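Local coordinates for protein exoribonuclease II, mitochondrial (Candida glabrata, PDB 6F3H) that probably degrades RNA from the 3' end as the magnesium-dependent exoribonuclease subunit of the mitochondrial RNA degradosome, at residues 222-234 and 245-258. The protein carries 1 engineered substitution. Residues are numbered along the deposited sequence; the frame is centred on the assembly and turned at random.
Sequences VREQQQNNLWGSV and TVAVLPLKKAHLFY
The imidazole of H255 donates from ND1 to the backbone O of N228, 2.7 Å away, and the acceptor lies close to the ring plane. A chi1 of 170° swings the H255 ring away from its own backbone N and out from helix 251-281 to the type I turn Q226-N229. Beside it, CD2 of L230 packs against CB of H255, and L230 CD2 also lies 3.7 Å from L251 CD1, the two leucines running side by side. Where the two segments pair as a hairpin, L249 N bonds to L230 O at 3.1 Å and G232 N to A247 O at 2.9 Å. L249 lays CD1 against the W231 carbonyl. CZ3 of W231 lies 3.7 Å from V248 CG2, the side chains pointing the same way; the indole is steadied by a nearly straight bond (167°) from NE1 to a lone pair of Q225 OE1. V246 CG2 meets V222 CG1 tip to tip and also touches CB of W231 and CG2 of V234. The antiparallel hairpin 231-237/242-248 thus packs on the helix preceding it, strand 166-169 extends its sheet beyond 242-248, and helix 123-159 supplies H156, edge-to-face with W231.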
ATOM      1  N   VAL A 222      -8.898   3.794  21.069  1.00 44.95           N
ATOM      2  CA  VAL A 222      -9.023   4.505  19.809  1.00 40.40           C
ATOM      3  C   VAL A 222     -10.330   4.147  19.128  1.00 42.21           C
ATOM      4  O   VAL A 222     -11.035   5.022  18.622  1.00 47.60           O
ATOM      5  CB  VAL A 222      -7.808   4.206  18.923  1.00 38.98           C
ATOM      6  CG1 VAL A 222      -7.990   4.758  17.549  1.00 38.88           C
ATOM      7  CG2 VAL A 222      -6.619   4.829  19.530  1.00 38.94           C
ATOM      8  N   ARG A 223     -10.706   2.872  19.125  1.00 40.24           N
ATOM      9  CA  ARG A 223     -11.979   2.558  18.492  1.00 39.39           C
ATOM     10  C   ARG A 223     -13.103   3.301  19.169  1.00 42.40           C
ATOM     11  O   ARG A 223     -14.034   3.759  18.502  1.00 49.05           O
ATOM     12  CB  ARG A 223     -12.249   1.065  18.508  1.00 46.31           C
ATOM     13  CG  ARG A 223     -11.131   0.332  17.909  1.00 52.04           C
ATOM     14  CD  ARG A 223     -11.251   0.451  16.397  1.00 54.52           C
ATOM     15  NE  ARG A 223     -12.075  -0.601  15.827  1.00 57.09           N
ATOM     16  CZ  ARG A 223     -13.248  -0.400  15.259  1.00 57.48           C
ATOM     17  NH1 ARG A 223     -13.743   0.829  15.190  1.00 60.27           N
ATOM     18  NH2 ARG A 223     -13.914  -1.431  14.762  1.00 56.93           N
ATOM     19  N   GLU A 224     -12.993   3.483  20.486  1.00 43.52           N
ATOM     20  CA  GLU A 224     -13.996   4.239  21.213  1.00 47.23           C
ATOM     21  C   GLU A 224     -13.937   5.712  20.837  1.00 45.44           C
ATOM     22  O   GLU A 224     -14.919   6.272  20.341  1.00 46.12           O
ATOM     23  CB  GLU A 224     -13.825   4.021  22.723  1.00 54.65           C
ATOM     24  CG  GLU A 224     -14.748   2.904  23.250  1.00 69.27           C
ATOM     25  CD  GLU A 224     -14.642   2.616  24.750  1.00 81.71           C
ATOM     26  OE1 GLU A 224     -14.736   1.423  25.142  1.00 85.46           O
ATOM     27  OE2 GLU A 224     -14.499   3.574  25.539  1.00 85.27           O
ATOM     28  N   GLN A 225     -12.778   6.341  20.967  1.00 44.31           N
ATOM     29  CA  GLN A 225     -12.769   7.751  20.601  1.00 41.85           C
ATOM     30  C   GLN A 225     -12.901   7.972  19.095  1.00 40.65           C
ATOM     31  O   GLN A 225     -13.112   9.110  18.673  1.00 39.69           O
ATOM     32  CB  GLN A 225     -11.522   8.405  21.160  1.00 42.64           C
ATOM     33  CG  GLN A 225     -11.339   8.113  22.619  1.00 47.23           C
ATOM     34  CD  GLN A 225     -10.476   9.146  23.280  1.00 61.98           C
ATOM     35  OE1 GLN A 225      -9.649   9.790  22.633  1.00 71.65           O
ATOM     36  NE2 GLN A 225     -10.680   9.343  24.569  1.00 63.92           N
ATOM     37  N   GLN A 226     -12.787   6.916  18.280  1.00 39.78           N
ATOM     38  CA  GLN A 226     -13.127   7.041  16.872  1.00 40.37           C
ATOM     39  C   GLN A 226     -14.550   7.494  16.698  1.00 46.49           C
ATOM     40  O   GLN A 226     -14.879   8.199  15.737  1.00 53.89           O
ATOM     41  CB  GLN A 226     -12.968   5.727  16.143  1.00 46.58           C
ATOM     42  CG  GLN A 226     -11.626   5.471  15.579  1.00 56.77           C
ATOM     43  CD  GLN A 226     -11.588   4.148  14.900  1.00 67.94           C
ATOM     44  OE1 GLN A 226     -12.586   3.437  14.874  1.00 73.11           O
ATOM     45  NE2 GLN A 226     -10.449   3.809  14.325  1.00 81.91           N
ATOM     46  N   GLN A 227     -15.412   7.062  17.590  1.00 46.14           N
ATOM     47  CA  GLN A 227     -16.808   7.426  17.485  1.00 50.28           C
ATOM     48  C   GLN A 227     -17.048   8.909  17.725  1.00 51.92           C
ATOM     49  O   GLN A 227     -18.122   9.406  17.383  1.00 45.31           O
ATOM     50  CB  GLN A 227     -17.606   6.576  18.455  1.00 57.43           C
ATOM     51  CG  GLN A 227     -17.514   5.124  18.069  1.00 70.82           C
ATOM     52  CD  GLN A 227     -17.974   4.890  16.647  1.00 81.97           C
ATOM     53  OE1 GLN A 227     -18.920   5.526  16.163  1.00 81.39           O
ATOM     54  NE2 GLN A 227     -17.238   4.037  15.935  1.00 86.88           N
ATOM     55  N   ASN A 228     -16.080   9.640  18.273  1.00 60.45           N
ATOM     56  CA  ASN A 228     -16.202  11.084  18.433  1.00 61.26           C
ATOM     57  C   ASN A 228     -15.451  11.839  17.371  1.00 55.64           C
ATOM     58  O   ASN A 228     -15.251  13.046  17.517  1.00 55.84           O
ATOM     59  CB  ASN A 228     -15.650  11.530  19.789  1.00 71.95           C
ATOM     60  CG  ASN A 228     -16.382  10.916  20.950  1.00 76.33           C
ATOM     61  OD1 ASN A 228     -17.609  10.978  21.021  1.00 75.00           O
ATOM     62  ND2 ASN A 228     -15.634  10.294  21.869  1.00 78.73           N
ATOM     63  N   ASN A 229     -15.017  11.158  16.320  1.00 52.42           N
ATOM     64  CA  ASN A 229     -14.295  11.798  15.230  1.00 46.36           C
ATOM     65  C   ASN A 229     -13.017  12.428  15.733  1.00 41.86           C
ATOM     66  O   ASN A 229     -12.624  13.521  15.322  1.00 47.29           O
ATOM     67  CB  ASN A 229     -15.163  12.810  14.500  1.00 49.06           C
ATOM     68  CG  ASN A 229     -16.427  12.189  13.976  1.00 60.20           C
ATOM     69  OD1 ASN A 229     -17.538  12.515  14.424  1.00 65.15           O
ATOM     70  ND2 ASN A 229     -16.269  11.258  13.025  1.00 61.01           N
ATOM     71  N   LEU A 230     -12.359  11.715  16.622  1.00 41.71           N
ATOM     72  CA  LEU A 230     -11.088  12.165  17.155  1.00 46.67           C
ATOM     73  C   LEU A 230      -9.902  11.469  16.501  1.00 44.98           C
ATOM     74  O   LEU A 230      -8.804  12.033  16.463  1.00 41.62           O
ATOM     75  CB  LEU A 230     -11.055  11.922  18.665  1.00 49.64           C
ATOM     76  CG  LEU A 230     -12.106  12.613  19.511  1.00 50.82           C
ATOM     77  CD1 LEU A 230     -12.028  12.060  20.919  1.00 53.98           C
ATOM     78  CD2 LEU A 230     -11.862  14.111  19.483  1.00 49.16           C
ATOM     79  N   TRP A 231     -10.113  10.268  15.972  1.00 43.68           N
ATOM     80  CA  TRP A 231      -9.082   9.498  15.310  1.00 44.41           C
ATOM     81  C   TRP A 231      -9.682   8.910  14.044  1.00 52.17           C
ATOM     82  O   TRP A 231     -10.884   8.647  13.968  1.00 57.56           O
ATOM     83  CB  TRP A 231      -8.549   8.384  16.228  1.00 47.33           C
ATOM     84  CG  TRP A 231      -8.311   8.834  17.643  1.00 51.51           C
ATOM     85  CD1 TRP A 231      -9.226   8.887  18.641  1.00 62.00           C
ATOM     86  CD2 TRP A 231      -7.080   9.303  18.207  1.00 51.54           C
ATOM     87  NE1 TRP A 231      -8.651   9.372  19.801  1.00 64.43           N
ATOM     88  CE2 TRP A 231      -7.333   9.635  19.557  1.00 55.54           C
ATOM     89  CE3 TRP A 231      -5.788   9.481  17.700  1.00 50.22           C
ATOM     90  CZ2 TRP A 231      -6.349  10.128  20.405  1.00 52.90           C
ATOM     91  CZ3 TRP A 231      -4.817   9.969  18.541  1.00 48.87           C
ATOM     92  CH2 TRP A 231      -5.102  10.286  19.885  1.00 48.92           C
ATOM     93  N   GLY A 232      -8.836   8.665  13.059  1.00 50.55           N
ATOM     94  CA  GLY A 232      -9.266   8.027  11.844  1.00 45.96           C
ATOM     95  C   GLY A 232      -9.213   6.526  12.008  1.00 46.99           C
ATOM     96  O   GLY A 232      -9.142   5.994  13.112  1.00 48.37           O
ATOM     97  N   SER A 233      -9.312   5.833  10.885  1.00 53.73           N
ATOM     98  CA  SER A 233      -9.202   4.389  10.915  1.00 50.18           C
ATOM     99  C   SER A 233      -7.798   3.972  11.294  1.00 50.89           C
ATOM    100  O   SER A 233      -6.794   4.624  10.952  1.00 52.67           O
ATOM    101  CB  SER A 233      -9.556   3.773   9.566  1.00 58.21           C
ATOM    102  OG  SER A 233     -10.837   4.176   9.141  1.00 65.54           O
ATOM    103  N   VAL A 234      -7.752   2.833  11.957  1.00 49.30           N
ATOM    104  CA  VAL A 234      -6.523   2.135  12.275  1.00 49.25           C
ATOM    105  C   VAL A 234      -6.222   1.187  11.122  1.00 48.88           C
ATOM    106  O   VAL A 234      -7.013   0.297  10.811  1.00 52.92           O
ATOM    107  CB  VAL A 234      -6.683   1.367  13.591  1.00 44.22           C
ATOM    108  CG1 VAL A 234      -5.531   0.426  13.795  1.00 47.29           C
ATOM    109  CG2 VAL A 234      -6.834   2.333  14.732  1.00 43.25           C
ATOM    110  N   THR A 245      -0.770   2.638  11.595  1.00 45.91           N
ATOM    111  CA  THR A 245      -0.889   4.071  11.746  1.00 45.12           C
ATOM    112  C   THR A 245      -2.351   4.384  12.002  1.00 48.91           C
ATOM    113  O   THR A 245      -3.231   3.545  11.774  1.00 51.04           O
ATOM    114  CB  THR A 245      -0.360   4.767  10.502  1.00 48.67           C
ATOM    115  OG1 THR A 245      -0.243   6.179  10.732  1.00 53.74           O
ATOM    116  CG2 THR A 245      -1.299   4.473   9.339  1.00 48.09           C
ATOM    117  N   VAL A 246      -2.596   5.586  12.514  1.00 51.62           N
ATOM    118  CA  VAL A 246      -3.958   6.090  12.665  1.00 38.30           C
ATOM    119  C   VAL A 246      -3.942   7.601  12.525  1.00 38.37           C
ATOM    120  O   VAL A 246      -3.039   8.278  13.013  1.00 56.22           O
ATOM    121  CB  VAL A 246      -4.548   5.659  14.021  1.00 45.57           C
ATOM    122  CG1 VAL A 246      -3.689   6.183  15.155  1.00 38.38           C
ATOM    123  CG2 VAL A 246      -5.988   6.113  14.161  1.00 49.27           C
ATOM    124  N   ALA A 247      -4.959   8.130  11.876  1.00 39.54           N
ATOM    125  CA  ALA A 247      -5.065   9.567  11.734  1.00 40.24           C
ATOM    126  C   ALA A 247      -5.497  10.194  13.053  1.00 39.71           C
ATOM    127  O   ALA A 247      -6.256   9.606  13.825  1.00 42.59           O
ATOM    128  CB  ALA A 247      -6.072   9.910  10.633  1.00 38.67           C
ATOM    129  N   VAL A 248      -4.990  11.388  13.319  1.00 40.53           N
ATOM    130  CA  VAL A 248      -5.424  12.202  14.445  1.00 40.70           C
ATOM    131  C   VAL A 248      -6.224  13.361  13.860  1.00 44.29           C
ATOM    132  O   VAL A 248      -5.650  14.329  13.358  1.00 51.44           O
ATOM    133  CB  VAL A 248      -4.236  12.697  15.270  1.00 41.16           C
ATOM    134  CG1 VAL A 248      -4.709  13.426  16.504  1.00 39.24           C
ATOM    135  CG2 VAL A 248      -3.336  11.553  15.592  1.00 46.80           C
ATOM    136  N   LEU A 249      -7.528  13.285  13.930  1.00 42.57           N
ATOM    137  CA  LEU A 249      -8.392  14.274  13.296  1.00 42.50           C
ATOM    138  C   LEU A 249      -8.487  15.538  14.147  1.00 47.74           C
ATOM    139  O   LEU A 249      -8.514  15.457  15.375  1.00 51.70           O
ATOM    140  CB  LEU A 249      -9.776  13.690  13.076  1.00 39.44           C
ATOM    141  CG  LEU A 249      -9.731  12.297  12.457  1.00 39.23           C
ATOM    142  CD1 LEU A 249     -11.108  11.757  12.308  1.00 39.27           C
ATOM    143  CD2 LEU A 249      -9.060  12.358  11.123  1.00 39.15           C
ATOM    144  N   PRO A 250      -8.552  16.711  13.517  1.00 50.73           N
ATOM    145  CA  PRO A 250      -8.544  17.961  14.286  1.00 51.25           C
ATOM    146  C   PRO A 250      -9.801  18.143  15.136  1.00 57.73           C
ATOM    147  O   PRO A 250     -10.930  17.856  14.722  1.00 59.98           O
ATOM    148  CB  PRO A 250      -8.440  19.036  13.202  1.00 49.66           C
ATOM    149  CG  PRO A 250      -9.145  18.413  12.038  1.00 53.87           C
ATOM    150  CD  PRO A 250      -8.840  16.943  12.090  1.00 51.52           C
ATOM    151  N   LEU A 251      -9.583  18.648  16.343  1.00 55.32           N
ATOM    152  CA  LEU A 251     -10.663  18.826  17.288  1.00 44.82           C
ATOM    153  C   LEU A 251     -11.726  19.746  16.731  1.00 49.13           C
ATOM    154  O   LEU A 251     -12.909  19.408  16.723  1.00 58.65           O
ATOM    155  CB  LEU A 251     -10.104  19.382  18.581  1.00 47.79           C
ATOM    156  CG  LEU A 251     -11.050  19.234  19.755  1.00 58.49           C
ATOM    157  CD1 LEU A 251     -11.325  17.768  19.959  1.00 63.12           C
ATOM    158  CD2 LEU A 251     -10.405  19.813  20.983  1.00 59.95           C
ATOM    159  N   LYS A 252     -11.331  20.931  16.294  1.00 49.69           N
ATOM    160  CA  LYS A 252     -12.348  21.886  15.882  1.00 47.79           C
ATOM    161  C   LYS A 252     -12.886  21.552  14.500  1.00 51.09           C
ATOM    162  O   LYS A 252     -14.055  21.783  14.204  1.00 58.54           O
ATOM    163  CB  LYS A 252     -11.799  23.311  15.928  1.00 43.58           C
ATOM    164  N   LYS A 253     -12.071  21.033  13.625  1.00 57.66           N
ATOM    165  CA  LYS A 253     -12.583  20.915  12.275  1.00 66.33           C
ATOM    166  C   LYS A 253     -13.370  19.632  12.044  1.00 63.50           C
ATOM    167  O   LYS A 253     -14.070  19.519  11.037  1.00 72.58           O
ATOM    168  CB  LYS A 253     -11.428  21.053  11.266  1.00 73.89           C
ATOM    169  CG  LYS A 253     -10.815  22.465  11.284  1.00 78.48           C
ATOM    170  CD  LYS A 253      -9.866  22.772  10.125  1.00 79.84           C
ATOM    171  CE  LYS A 253     -10.082  24.203   9.610  1.00 81.73           C
ATOM    172  NZ  LYS A 253      -8.948  24.721   8.791  1.00 80.80           N
ATOM    173  N   ALA A 254     -13.302  18.675  12.945  1.00 57.11           N
ATOM    174  CA  ALA A 254     -13.981  17.423  12.666  1.00 57.65           C
ATOM    175  C   ALA A 254     -14.858  17.015  13.837  1.00 58.13           C
ATOM    176  O   ALA A 254     -16.074  16.838  13.692  1.00 52.43           O
ATOM    177  CB  ALA A 254     -12.959  16.337  12.356  1.00 62.82           C
ATOM    178  N   HIS A 255     -14.238  16.850  15.005  1.00 57.96           N
ATOM    179  CA  HIS A 255     -15.011  16.518  16.189  1.00 52.48           C
ATOM    180  C   HIS A 255     -16.075  17.562  16.427  1.00 55.52           C
ATOM    181  O   HIS A 255     -17.276  17.263  16.460  1.00 58.98           O
ATOM    182  CB  HIS A 255     -14.113  16.436  17.414  1.00 50.50           C
ATOM    183  CG  HIS A 255     -14.889  16.340  18.682  1.00 55.51           C
ATOM    184  ND1 HIS A 255     -15.697  15.261  18.976  1.00 57.91           N
ATOM    185  CD2 HIS A 255     -15.057  17.226  19.692  1.00 59.18           C
ATOM    186  CE1 HIS A 255     -16.296  15.469  20.135  1.00 60.62           C
ATOM    187  NE2 HIS A 255     -15.927  16.654  20.589  1.00 61.06           N
ATOM    188  N   LEU A 256     -15.640  18.812  16.560  1.00 56.76           N
ATOM    189  CA  LEU A 256     -16.567  19.857  16.941  1.00 56.07           C
ATOM    190  C   LEU A 256     -17.537  20.160  15.816  1.00 50.50           C
ATOM    191  O   LEU A 256     -18.747  20.228  16.044  1.00 55.02           O
ATOM    192  CB  LEU A 256     -15.792  21.106  17.337  1.00 63.35           C
ATOM    193  CG  LEU A 256     -16.761  22.265  17.534  1.00 72.52           C
ATOM    194  CD1 LEU A 256     -17.330  22.243  18.957  1.00 75.87           C
ATOM    195  CD2 LEU A 256     -16.121  23.606  17.184  1.00 74.85           C
ATOM    196  N   PHE A 257     -17.045  20.238  14.584  1.00 53.04           N
ATOM    197  CA  PHE A 257     -17.933  20.496  13.460  1.00 50.77           C
ATOM    198  C   PHE A 257     -19.093  19.514  13.456  1.00 54.21           C
ATOM    199  O   PHE A 257     -20.259  19.912  13.419  1.00 59.36           O
ATOM    200  CB  PHE A 257     -17.159  20.394  12.148  1.00 48.96           C
ATOM    201  CG  PHE A 257     -18.040  20.368  10.912  1.00 47.41           C
ATOM    202  CD1 PHE A 257     -18.536  21.542  10.369  1.00 48.25           C
ATOM    203  CD2 PHE A 257     -18.353  19.176  10.281  1.00 49.76           C
ATOM    204  CE1 PHE A 257     -19.342  21.531   9.216  1.00 46.29           C
ATOM    205  CE2 PHE A 257     -19.162  19.157   9.132  1.00 51.29           C
ATOM    206  CZ  PHE A 257     -19.655  20.340   8.603  1.00 47.05           C
ATOM    207  N   TYR A 258     -18.798  18.222  13.561  1.00 55.10           N
ATOM    208  CA  TYR A 258     -19.894  17.273  13.448  1.00 49.68           C
ATOM    209  C   TYR A 258     -20.769  17.266  14.694  1.00 47.92           C
ATOM    210  O   TYR A 258     -21.918  16.834  14.609  1.00 44.74           O
ATOM    211  CB  TYR A 258     -19.367  15.880  13.074  1.00 45.96           C
ATOM    212  CG  TYR A 258     -19.221  15.782  11.559  1.00 46.06           C
ATOM    213  CD1 TYR A 258     -20.332  15.865  10.733  1.00 46.57           C
ATOM    214  CD2 TYR A 258     -17.982  15.661  10.948  1.00 54.26           C
ATOM    215  CE1 TYR A 258     -20.230  15.817   9.331  1.00 46.56           C
ATOM    216  CE2 TYR A 258     -17.867  15.614   9.535  1.00 58.03           C
ATOM    217  CZ  TYR A 258     -19.009  15.695   8.739  1.00 54.14           C
ATOM    218  OH  TYR A 258     -18.958  15.654   7.357  1.00 56.02           O
TER